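Local coordinates for glutamate receptor IIB (Drosophila melanogaster, PDB 4WXJ), which binds glutamate through the ligand-binding domain described here and, as part of the whole receptor, probably gates a postsynaptic ion channel in muscle, at residues A14-K19 / R64-G69; D79-Q84 / G93-T98; V140-I145 / N167-F172. One frame throughout, in Å; residues are numbered along the deposited sequence.

Contact 1: A14-K19 / R64-G69; sequences ATRVGK and RDNKYG. With GLU (glutamic acid), chain C.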
loop_
_atom_site.group_PDB
_atom_site.type_symbol
_atom_site.label_atom_id
_atom_site.label_comp_id
_atom_site.label_asym_id
_atom_site.label_seq_id
_atom_site.Cartn_x
_atom_site.Cartn_y
_atom_site.Cartn_z
ATOM N N ALA A 14 7.957 5.710 -11.225
ATOM C CA ALA A 14 7.111 4.533 -11.359
ATOM C C ALA A 14 6.066 4.517 -10.249
ATOM O O ALA A 14 6.385 4.729 -9.081
ATOM C CB ALA A 14 7.948 3.264 -11.323
ATOM N N THR A 15 4.816 4.271 -10.620
ATOM C CA THR A 15 3.735 4.195 -9.649
ATOM C C THR A 15 2.689 3.194 -10.118
ATOM O O THR A 15 2.899 2.479 -11.100
ATOM C CB THR A 15 3.077 5.573 -9.423
ATOM O OG1 THR A 15 2.071 5.472 -8.407
ATOM C CG2 THR A 15 2.454 6.100 -10.708
ATOM N N ARG A 16 1.571 3.139 -9.402
ATOM C CA ARG A 16 0.459 2.277 -9.775
ATOM C C ARG A 16 -0.848 3.014 -9.531
ATOM O O ARG A 16 -0.919 3.901 -8.680
ATOM C CB ARG A 16 0.490 0.964 -8.985
ATOM C CG ARG A 16 0.241 1.128 -7.491
ATOM C CD ARG A 16 0.312 -0.208 -6.762
ATOM N NE ARG A 16 -0.659 -1.173 -7.276
ATOM C CZ ARG A 16 -1.939 -1.226 -6.914
ATOM N NH1 ARG A 16 -2.427 -0.365 -6.029
ATOM N NH2 ARG A 16 -2.737 -2.143 -7.442
ATOM N N VAL A 17 -1.878 2.650 -10.284
ATOM C CA VAL A 17 -3.180 3.287 -10.148
ATOM C C VAL A 17 -3.915 2.731 -8.937
ATOM O O VAL A 17 -4.183 1.534 -8.850
ATOM C CB VAL A 17 -4.033 3.092 -11.414
ATOM C CG1 VAL A 17 -5.436 3.658 -11.217
ATOM C CG2 VAL A 17 -3.353 3.754 -12.608
ATOM N N GLY A 18 -4.240 3.615 -8.002
ATOM C CA GLY A 18 -4.931 3.226 -6.789
ATOM C C GLY A 18 -5.144 4.427 -5.894
ATOM O O GLY A 18 -4.188 5.053 -5.440
ATOM N N LYS A 19 -6.407 4.755 -5.649
ATOM C CA LYS A 19 -6.748 5.922 -4.854
ATOM C C LYS A 19 -6.471 5.663 -3.379
ATOM O O LYS A 19 -6.520 4.517 -2.934
ATOM C CB LYS A 19 -8.214 6.294 -5.057
ATOM C CG LYS A 19 -8.541 6.756 -6.466
ATOM C CD LYS A 19 -10.034 6.963 -6.645
ATOM C CE LYS A 19 -10.354 7.532 -8.017
ATOM N NZ LYS A 19 -11.821 7.574 -8.273
ATOM N N ARG A 64 2.983 -1.116 -16.030
ATOM C CA ARG A 64 2.062 -1.815 -16.922
ATOM C C ARG A 64 1.166 -2.813 -16.190
ATOM O O ARG A 64 -0.049 -2.823 -16.393
ATOM C CB ARG A 64 2.851 -2.533 -18.020
ATOM C CG ARG A 64 1.996 -3.093 -19.145
ATOM C CD ARG A 64 2.856 -3.546 -20.317
ATOM N NE ARG A 64 2.059 -3.999 -21.453
ATOM C CZ ARG A 64 2.561 -4.306 -22.645
ATOM N NH1 ARG A 64 3.865 -4.208 -22.869
ATOM N NH2 ARG A 64 1.759 -4.710 -23.620
ATOM N N ASP A 65 1.761 -3.651 -15.344
ATOM C CA ASP A 65 1.001 -4.672 -14.624
ATOM C C ASP A 65 0.238 -4.098 -13.426
ATOM O O ASP A 65 -0.567 -4.794 -12.806
ATOM C CB ASP A 65 1.928 -5.803 -14.156
ATOM C CG ASP A 65 3.100 -5.305 -13.318
ATOM O OD1 ASP A 65 3.068 -4.147 -12.851
ATOM O OD2 ASP A 65 4.059 -6.084 -13.122
ATOM N N ASN A 66 0.498 -2.831 -13.111
ATOM C CA ASN A 66 -0.136 -2.140 -11.984
ATOM C C ASN A 66 0.043 -2.857 -10.647
ATOM O O ASN A 66 -0.826 -2.784 -9.776
ATOM C CB ASN A 66 -1.631 -1.943 -12.260
ATOM C CG ASN A 66 -2.227 -0.794 -11.457
ATOM O OD1 ASN A 66 -1.810 0.355 -11.599
ATOM N ND2 ASN A 66 -3.213 -1.100 -10.620
ATOM N N LYS A 67 1.173 -3.539 -10.481
ATOM C CA LYS A 67 1.466 -4.254 -9.240
ATOM C C LYS A 67 2.408 -3.460 -8.339
ATOM O O LYS A 67 3.182 -2.625 -8.810
ATOM C CB LYS A 67 2.073 -5.625 -9.545
ATOM C CG LYS A 67 1.113 -6.588 -10.222
ATOM C CD LYS A 67 1.728 -7.971 -10.350
ATOM C CE LYS A 67 0.762 -8.958 -10.982
ATOM N NZ LYS A 67 1.301 -10.347 -10.963
ATOM N N TYR A 68 2.332 -3.722 -7.036
ATOM C CA TYR A 68 3.248 -3.114 -6.080
ATOM C C TYR A 68 4.666 -3.616 -6.324
ATOM O O TYR A 68 5.577 -2.834 -6.596
ATOM C CB TYR A 68 2.833 -3.434 -4.641
ATOM C CG TYR A 68 1.559 -2.767 -4.169
ATOM C CD1 TYR A 68 0.320 -3.347 -4.402
ATOM C CD2 TYR A 68 1.600 -1.571 -3.466
ATOM C CE1 TYR A 68 -0.846 -2.746 -3.959
ATOM C CE2 TYR A 68 0.441 -0.962 -3.018
ATOM C CZ TYR A 68 -0.779 -1.555 -3.270
ATOM O OH TYR A 68 -1.934 -0.955 -2.827
ATOM N N GLY A 69 4.834 -4.931 -6.217
ATOM C CA GLY A 69 6.128 -5.563 -6.387
ATOM C C GLY A 69 6.333 -6.709 -5.415
ATOM O O GLY A 69 6.394 -6.505 -4.201
HETATM N N GLU C . 1.279 -1.321 0.858
HETATM C CA GLU C . 1.282 -2.784 0.585
HETATM C C GLU C . 2.521 -3.173 -0.212
HETATM O O GLU C . 3.420 -2.352 -0.403
HETATM C CB GLU C . 0.015 -3.185 -0.166
HETATM C CG GLU C . -1.249 -3.171 0.680
HETATM C CD GLU C . -1.423 -4.420 1.535
HETATM O OE1 GLU C . -2.331 -4.424 2.393
HETATM O OE2 GLU C . -0.664 -5.399 1.353
HETATM O OXT GLU C . 2.660 -4.307 -0.677
HETATM O O HOH W 1 -4.375 -1.446 -4.070
#

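Contact 2: D79-Q84 / G93-T98; sequences DGIIRQ and GICDLT. With GLU (glutamic acid), chain C.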
loop_
_atom_site.group_PDB
_atom_site.type_symbol
_atom_site.label_atom_id
_atom_site.label_comp_id
_atom_site.label_asym_id
_atom_site.label_seq_id
_atom_site.Cartn_x
_atom_site.Cartn_y
_atom_site.Cartn_z
ATOM N N ASP A 79 8.129 -8.111 -9.976
ATOM C CA ASP A 79 7.175 -7.411 -10.829
ATOM C C ASP A 79 6.873 -6.023 -10.265
ATOM O O ASP A 79 7.513 -5.579 -9.311
ATOM C CB ASP A 79 5.883 -8.226 -10.973
ATOM C CG ASP A 79 5.265 -8.601 -9.631
ATOM O OD1 ASP A 79 5.612 -7.983 -8.602
ATOM O OD2 ASP A 79 4.417 -9.518 -9.606
ATOM N N GLY A 80 5.906 -5.342 -10.869
ATOM C CA GLY A 80 5.423 -4.073 -10.356
ATOM C C GLY A 80 6.465 -2.973 -10.305
ATOM O O GLY A 80 7.414 -2.955 -11.092
ATOM N N ILE A 81 6.278 -2.052 -9.363
ATOM C CA ILE A 81 7.154 -0.898 -9.215
ATOM C C ILE A 81 8.585 -1.317 -8.901
ATOM O O ILE A 81 9.536 -0.723 -9.409
ATOM C CB ILE A 81 6.649 0.046 -8.102
ATOM C CG1 ILE A 81 5.247 0.559 -8.443
ATOM C CG2 ILE A 81 7.616 1.216 -7.910
ATOM C CD1 ILE A 81 4.580 1.349 -7.334
ATOM N N ILE A 82 8.732 -2.332 -8.056
ATOM C CA ILE A 82 10.051 -2.805 -7.655
ATOM C C ILE A 82 10.856 -3.272 -8.869
ATOM O O ILE A 82 12.057 -3.018 -8.957
ATOM C CB ILE A 82 9.948 -3.957 -6.634
ATOM C CG1 ILE A 82 9.166 -3.513 -5.394
ATOM C CG2 ILE A 82 11.334 -4.452 -6.234
ATOM C CD1 ILE A 82 9.803 -2.366 -4.622
ATOM N N ARG A 83 10.194 -3.949 -9.803
ATOM C CA ARG A 83 10.865 -4.450 -11.002
ATOM C C ARG A 83 11.425 -3.310 -11.853
ATOM O O ARG A 83 12.555 -3.390 -12.336
ATOM C CB ARG A 83 9.907 -5.303 -11.838
ATOM C CG ARG A 83 10.512 -5.857 -13.128
ATOM C CD ARG A 83 11.737 -6.721 -12.857
ATOM N NE ARG A 83 12.315 -7.266 -14.085
ATOM C CZ ARG A 83 11.888 -8.367 -14.699
ATOM N NH1 ARG A 83 10.865 -9.059 -14.212
ATOM N NH2 ARG A 83 12.485 -8.777 -15.809
ATOM N N GLN A 84 10.637 -2.255 -12.031
ATOM C CA GLN A 84 11.058 -1.113 -12.839
ATOM C C GLN A 84 12.292 -0.431 -12.256
ATOM O O GLN A 84 13.104 0.132 -12.991
ATOM C CB GLN A 84 9.921 -0.099 -12.967
ATOM C CG GLN A 84 8.687 -0.640 -13.654
ATOM C CD GLN A 84 8.984 -1.177 -15.038
ATOM O OE1 GLN A 84 9.554 -0.479 -15.877
ATOM N NE2 GLN A 84 8.613 -2.429 -15.282
ATOM N N GLY A 93 10.223 5.180 -7.214
ATOM C CA GLY A 93 9.007 4.391 -7.108
ATOM C C GLY A 93 8.196 4.830 -5.903
ATOM O O GLY A 93 8.734 4.933 -4.800
ATOM N N ILE A 94 6.908 5.097 -6.103
ATOM C CA ILE A 94 6.077 5.628 -5.025
ATOM C C ILE A 94 4.597 5.258 -5.137
ATOM O O ILE A 94 4.033 5.186 -6.230
ATOM C CB ILE A 94 6.186 7.169 -4.952
ATOM C CG1 ILE A 94 5.379 7.707 -3.762
ATOM C CG2 ILE A 94 5.723 7.804 -6.263
ATOM C CD1 ILE A 94 5.615 9.175 -3.464
ATOM N N CYS A 95 4.005 5.027 -3.967
ATOM C CA CYS A 95 2.569 4.840 -3.759
ATOM C C CYS A 95 2.439 4.467 -2.288
ATOM O O CYS A 95 3.291 4.848 -1.485
ATOM C CB CYS A 95 1.971 3.756 -4.661
ATOM S SG CYS A 95 2.673 2.110 -4.420
ATOM N N ASP A 96 1.400 3.723 -1.924
ATOM C CA ASP A 96 1.388 3.068 -0.617
ATOM C C ASP A 96 2.354 1.891 -0.669
ATOM O O ASP A 96 1.948 0.732 -0.614
ATOM C CB ASP A 96 -0.016 2.599 -0.223
ATOM C CG ASP A 96 -0.712 1.826 -1.324
ATOM O OD1 ASP A 96 -0.494 2.146 -2.514
ATOM O OD2 ASP A 96 -1.478 0.895 -0.992
ATOM N N LEU A 97 3.639 2.211 -0.788
ATOM C CA LEU A 97 4.675 1.207 -0.980
ATOM C C LEU A 97 5.322 0.882 0.358
ATOM O O LEU A 97 6.129 1.652 0.878
ATOM C CB LEU A 97 5.717 1.704 -1.988
ATOM C CG LEU A 97 6.730 0.684 -2.515
ATOM C CD1 LEU A 97 6.044 -0.436 -3.289
ATOM C CD2 LEU A 97 7.756 1.386 -3.394
ATOM N N THR A 98 4.948 -0.262 0.914
ATOM C CA THR A 98 5.399 -0.658 2.239
ATOM C C THR A 98 6.811 -1.224 2.201
ATOM O O THR A 98 7.154 -2.013 1.318
ATOM C CB THR A 98 4.458 -1.700 2.849
ATOM O OG1 THR A 98 3.120 -1.190 2.843
ATOM C CG2 THR A 98 4.872 -2.038 4.280
HETATM N N GLU C . 1.279 -1.321 0.858
HETATM C CA GLU C . 1.282 -2.784 0.585
HETATM C C GLU C . 2.521 -3.173 -0.212
HETATM O O GLU C . 3.420 -2.352 -0.403
HETATM C CB GLU C . 0.015 -3.185 -0.166
HETATM C CG GLU C . -1.249 -3.171 0.680
HETATM C CD GLU C . -1.423 -4.420 1.535
HETATM O OE1 GLU C . -2.331 -4.424 2.393
HETATM O OE2 GLU C . -0.664 -5.399 1.353
HETATM O OXT GLU C . 2.660 -4.307 -0.677
#

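Contact 3: V140-I145 / N167-F172; sequences VQFGTI and NKMLSF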
loop_
_atom_site.group_PDB
_atom_site.type_symbol
_atom_site.label_atom_id
_atom_site.label_comp_id
_atom_site.label_asym_id
_atom_site.label_seq_id
_atom_site.Cartn_x
_atom_site.Cartn_y
_atom_site.Cartn_z
ATOM N N VAL A 140 -16.552 -17.065 8.729
ATOM C CA VAL A 140 -16.128 -15.885 7.986
ATOM C C VAL A 140 -14.711 -16.086 7.460
ATOM O O VAL A 140 -13.758 -16.145 8.236
ATOM C CB VAL A 140 -16.172 -14.618 8.865
ATOM C CG1 VAL A 140 -15.672 -13.400 8.088
ATOM C CG2 VAL A 140 -17.582 -14.382 9.383
ATOM N N GLN A 141 -14.576 -16.195 6.144
ATOM C CA GLN A 141 -13.264 -16.327 5.524
ATOM C C GLN A 141 -12.576 -14.966 5.491
ATOM O O GLN A 141 -13.216 -13.937 5.704
ATOM C CB GLN A 141 -13.383 -16.903 4.112
ATOM C CG GLN A 141 -13.938 -18.319 4.066
ATOM C CD GLN A 141 -13.901 -18.917 2.672
ATOM O OE1 GLN A 141 -13.939 -18.195 1.673
ATOM N NE2 GLN A 141 -13.818 -20.241 2.598
ATOM N N PHE A 142 -11.273 -14.963 5.233
ATOM C CA PHE A 142 -10.517 -13.716 5.189
ATOM C C PHE A 142 -9.243 -13.859 4.366
ATOM O O PHE A 142 -8.735 -14.965 4.180
ATOM C CB PHE A 142 -10.175 -13.249 6.605
ATOM C CG PHE A 142 -9.538 -14.309 7.458
ATOM C CD1 PHE A 142 -10.317 -15.168 8.214
ATOM C CD2 PHE A 142 -8.161 -14.442 7.509
ATOM C CE1 PHE A 142 -9.735 -16.142 8.999
ATOM C CE2 PHE A 142 -7.572 -15.416 8.294
ATOM C CZ PHE A 142 -8.361 -16.266 9.040
ATOM N N GLY A 143 -8.735 -12.733 3.871
ATOM C CA GLY A 143 -7.532 -12.741 3.061
ATOM C C GLY A 143 -6.892 -11.378 2.887
ATOM O O GLY A 143 -7.328 -10.389 3.482
ATOM N N THR A 144 -5.851 -11.339 2.059
ATOM C CA THR A 144 -5.071 -10.129 1.820
ATOM C C THR A 144 -4.796 -9.954 0.332
ATOM O O THR A 144 -5.204 -10.774 -0.488
ATOM C CB THR A 144 -3.713 -10.165 2.562
ATOM O OG1 THR A 144 -2.878 -11.181 1.989
ATOM C CG2 THR A 144 -3.903 -10.445 4.041
ATOM N N ILE A 145 -4.089 -8.883 -0.009
ATOM C CA ILE A 145 -3.612 -8.699 -1.370
ATOM C C ILE A 145 -2.517 -9.719 -1.651
ATOM O O ILE A 145 -1.599 -9.898 -0.850
ATOM C CB ILE A 145 -3.081 -7.278 -1.597
ATOM C CG1 ILE A 145 -4.238 -6.282 -1.517
ATOM C CG2 ILE A 145 -2.391 -7.168 -2.958
ATOM C CD1 ILE A 145 -3.800 -4.840 -1.410
ATOM N N ASN A 167 -2.069 -19.952 7.673
ATOM C CA ASN A 167 -2.446 -21.289 7.228
ATOM C C ASN A 167 -3.925 -21.373 6.853
ATOM O O ASN A 167 -4.294 -22.105 5.934
ATOM C CB ASN A 167 -2.115 -22.320 8.308
ATOM C CG ASN A 167 -0.626 -22.603 8.402
ATOM O OD1 ASN A 167 0.046 -22.796 7.387
ATOM N ND2 ASN A 167 -0.102 -22.621 9.621
ATOM N N LYS A 168 -4.771 -20.625 7.553
ATOM C CA LYS A 168 -6.188 -20.577 7.207
ATOM C C LYS A 168 -6.404 -19.875 5.869
ATOM O O LYS A 168 -7.179 -20.344 5.037
ATOM C CB LYS A 168 -6.996 -19.875 8.300
ATOM C CG LYS A 168 -7.268 -20.742 9.515
ATOM C CD LYS A 168 -8.677 -20.538 10.043
ATOM C CE LYS A 168 -8.995 -21.520 11.155
ATOM N NZ LYS A 168 -10.364 -21.315 11.699
ATOM N N MET A 169 -5.720 -18.751 5.666
ATOM C CA MET A 169 -5.825 -18.010 4.412
ATOM C C MET A 169 -5.439 -18.884 3.222
ATOM O O MET A 169 -6.073 -18.830 2.168
ATOM C CB MET A 169 -4.940 -16.760 4.447
ATOM C CG MET A 169 -5.559 -15.576 5.177
ATOM S SD MET A 169 -4.379 -14.265 5.561
ATOM C CE MET A 169 -3.559 -14.050 3.985
ATOM N N LEU A 170 -4.397 -19.690 3.399
ATOM C CA LEU A 170 -3.931 -20.584 2.343
ATOM C C LEU A 170 -4.927 -21.705 2.056
ATOM O O LEU A 170 -4.982 -22.221 0.941
ATOM C CB LEU A 170 -2.579 -21.194 2.720
ATOM C CG LEU A 170 -1.380 -20.247 2.757
ATOM C CD1 LEU A 170 -0.180 -20.959 3.362
ATOM C CD2 LEU A 170 -1.050 -19.731 1.365
ATOM N N SER A 171 -5.713 -22.077 3.062
ATOM C CA SER A 171 -6.594 -23.238 2.961
ATOM C C SER A 171 -7.971 -22.904 2.391
ATOM O O SER A 171 -8.629 -23.769 1.811
ATOM C CB SER A 171 -6.768 -23.883 4.336
ATOM O OG SER A 171 -7.611 -23.093 5.155
ATOM N N PHE A 172 -8.406 -21.659 2.565
ATOM C CA PHE A 172 -9.756 -21.255 2.179
ATOM C C PHE A 172 -10.061 -21.529 0.711
ATOM O O PHE A 172 -9.207 -21.361 -0.161
ATOM C CB PHE A 172 -9.973 -19.763 2.459
ATOM C CG PHE A 172 -10.166 -19.430 3.914
ATOM C CD1 PHE A 172 -10.928 -20.243 4.738
ATOM C CD2 PHE A 172 -9.591 -18.292 4.454
ATOM C CE1 PHE A 172 -11.107 -19.930 6.074
ATOM C CE2 PHE A 172 -9.765 -17.974 5.790
ATOM C CZ PHE A 172 -10.524 -18.794 6.601
#

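Contact 1: A14-K19 / R64-G69
Arg16 lays its guanidinium flat on the ring of Tyr68, with the two planes 14° apart, and this off-centre cation-pi stack is the tightly packed part of the contact. The aliphatic stem takes part as well: CD of Arg16 stands over the middle of the ring, 3.6 Å from its centroid, while CZ has slid toward the CE1 side. Bound glutamate uses the opposite face, where its CB comes within 3.6 Å of Tyr68 CZ. A tyrosine suits this sandwiched place, having two faces to offer and a hydroxyl that hydrogen-bonds to Asp96. A water also bridges the two residues, accepting from Arg16 NH1 and donating to Tyr68 OH at 2.8 Å. Arginine offers both face and N-H edge, and its bend about CG-CD (chi3 -59°) lets the edge reach the backbone while the face keeps to the ring. There NE and NH2 both grip Asn66 O, NE at 3.0 Å from above the carbonyl plane and NH2 more nearly in line with the C=O.

On the more solvent-facing side, Val17 and Asn66, both partly exposed, are held by polar bonds rather than by close stacking. Val17 N donates to Asn66 OD1 at 2.6 Å, on a lone pair in the carbonyl plane, and Asn66 ND2 returns a weak bond to Val17 O. Asparagine tolerates the positive phi here (55°), and its amide can both accept and donate. With its N-H groups turned to a carbonyl and a water and its face to the ring, Arg16 is likely to polarise the tyrosine from behind while holding it flat against the ligand.

Contact 2: D79-Q84 / G93-T98
Ile81 points its two branches at different parts of the loop opposite. CG2 lies on the backbone of Gly93, 3.6 Å from its CA, while CG1 heads another way and carries CD1 to Cys95. The outer chain is extended (chi2 172°), which brings CD1 to 3.6 Å from Cys95 SG. Glycine fits position 93 because a CB there would run into the methyl of Ile81, and the small, weakly polar thiol of Cys95 suits an apolar neighbour. Cut back to an alanine, Ile81 would probably no longer cover Gly93 CA or reach Cys95 SG, opening a gap between helix and loop.

One residue on, Ile82 meets Leu97 end to end through their CD1 methyls, but at 4.4 Å the fit is looser. Leu97 also rests on Ala229, and Ile82 on Val106, so these branched chains belong to a wider apolar layer.

The other side of the 93-98 loop is polar. Asp96 sits at the centre of an inverse gamma turn, consistent with its carbonyl being turned to the ligand: Asp96 O accepts from the glutamate amino N at 2.6 Å. Thr98 OG1 takes a second bond from that nitrogen at 2.7 Å, while Thr98 N donates to the ligand O at 2.9 Å and 167°. The residue serves both the amino group and the carboxylate, the hydroxyl the first and the backbone N-H the second. Such a loop, leaving a short parallel strand with aliphatic packing behind and backbone groups and a threonine hydroxyl in front, is the amino-acid-binding element of the upper lobe in ionotropic glutamate receptor clamshells.

Contact 3: V140-I145 / N167-F172
Lys168 meets Phe142 with the base of its side chain: CB approaches CZ of the ring to 3.9 Å, and the rest of the chain, bent at chi2, then leads away so that NZ can hydrogen-bond to Gln137 O. A long residue does double duty here, apolar at its root and polar at its tip, which is tied to a backbone carbonyl.

Met169 goes deeper and runs at about a right angle to the Phe142 side chain. Its CG lies 3.4 Å from Phe142 O and also packs against the CD2 side of the ring, while SD stands at the edge of that ring in a Met-aromatic contact. A final turn (chi3 48°) swings the methyl onto Thr144, with Met169 CE at 3.6 Å from Thr144 CG2. The flexible thioether can thus follow the strand, Met169 CG passing 4.1 Å from Gly143 CA on the way. Thr144 turns its hydroxyl to Ser151, and Phe177 and Leu198 add further apolar cover around the pair.

This is the packing of a helix across an edge strand of the mixed sheet in the lower lobe of the clamshell. Strand 141-143 and helix 167-171 approach to 7.9 Å between axes and run at 103° to each other.

Phe172, the first residue to leave the helix, drives its edge into the face of Phe142 in a T-shaped pair, centroids 5.0 Å apart and planes at 83°. Its own ring is sandwiched: Lys168 O, which also accepts from Ser171 OG, lies over one face, and over the other Gln141 CG makes a CH-pi contact 3.9 Å from the centroid. The extended glutamine slides past the ring in the opposite direction and sends NE2 on to Lys173 O.

From the N terminus, the strand holding residues 14-15 opens contact 1, which closes the excursion through helix 42-54 and strand 57-62. Contact 2 follows and closes a much shorter loop, from helix 80-86 to strand 92-93. After the long strand 108-123, contact 3 closes the helical excursion after strand 141-143. The three stand in series, neither nesting nor crossing. Contacts 1 and 2 touch, through Thr15 OG1 with Ile94 O besides the tyrosine-aspartate bond, and together line the upper-lobe side of the glutamate site. Contact 3, its centre about 24 Å from either of theirs, joins a helix to the edge of the lower-lobe sheet; that lobe supplies Thr150 and Glu200 to the same ligand.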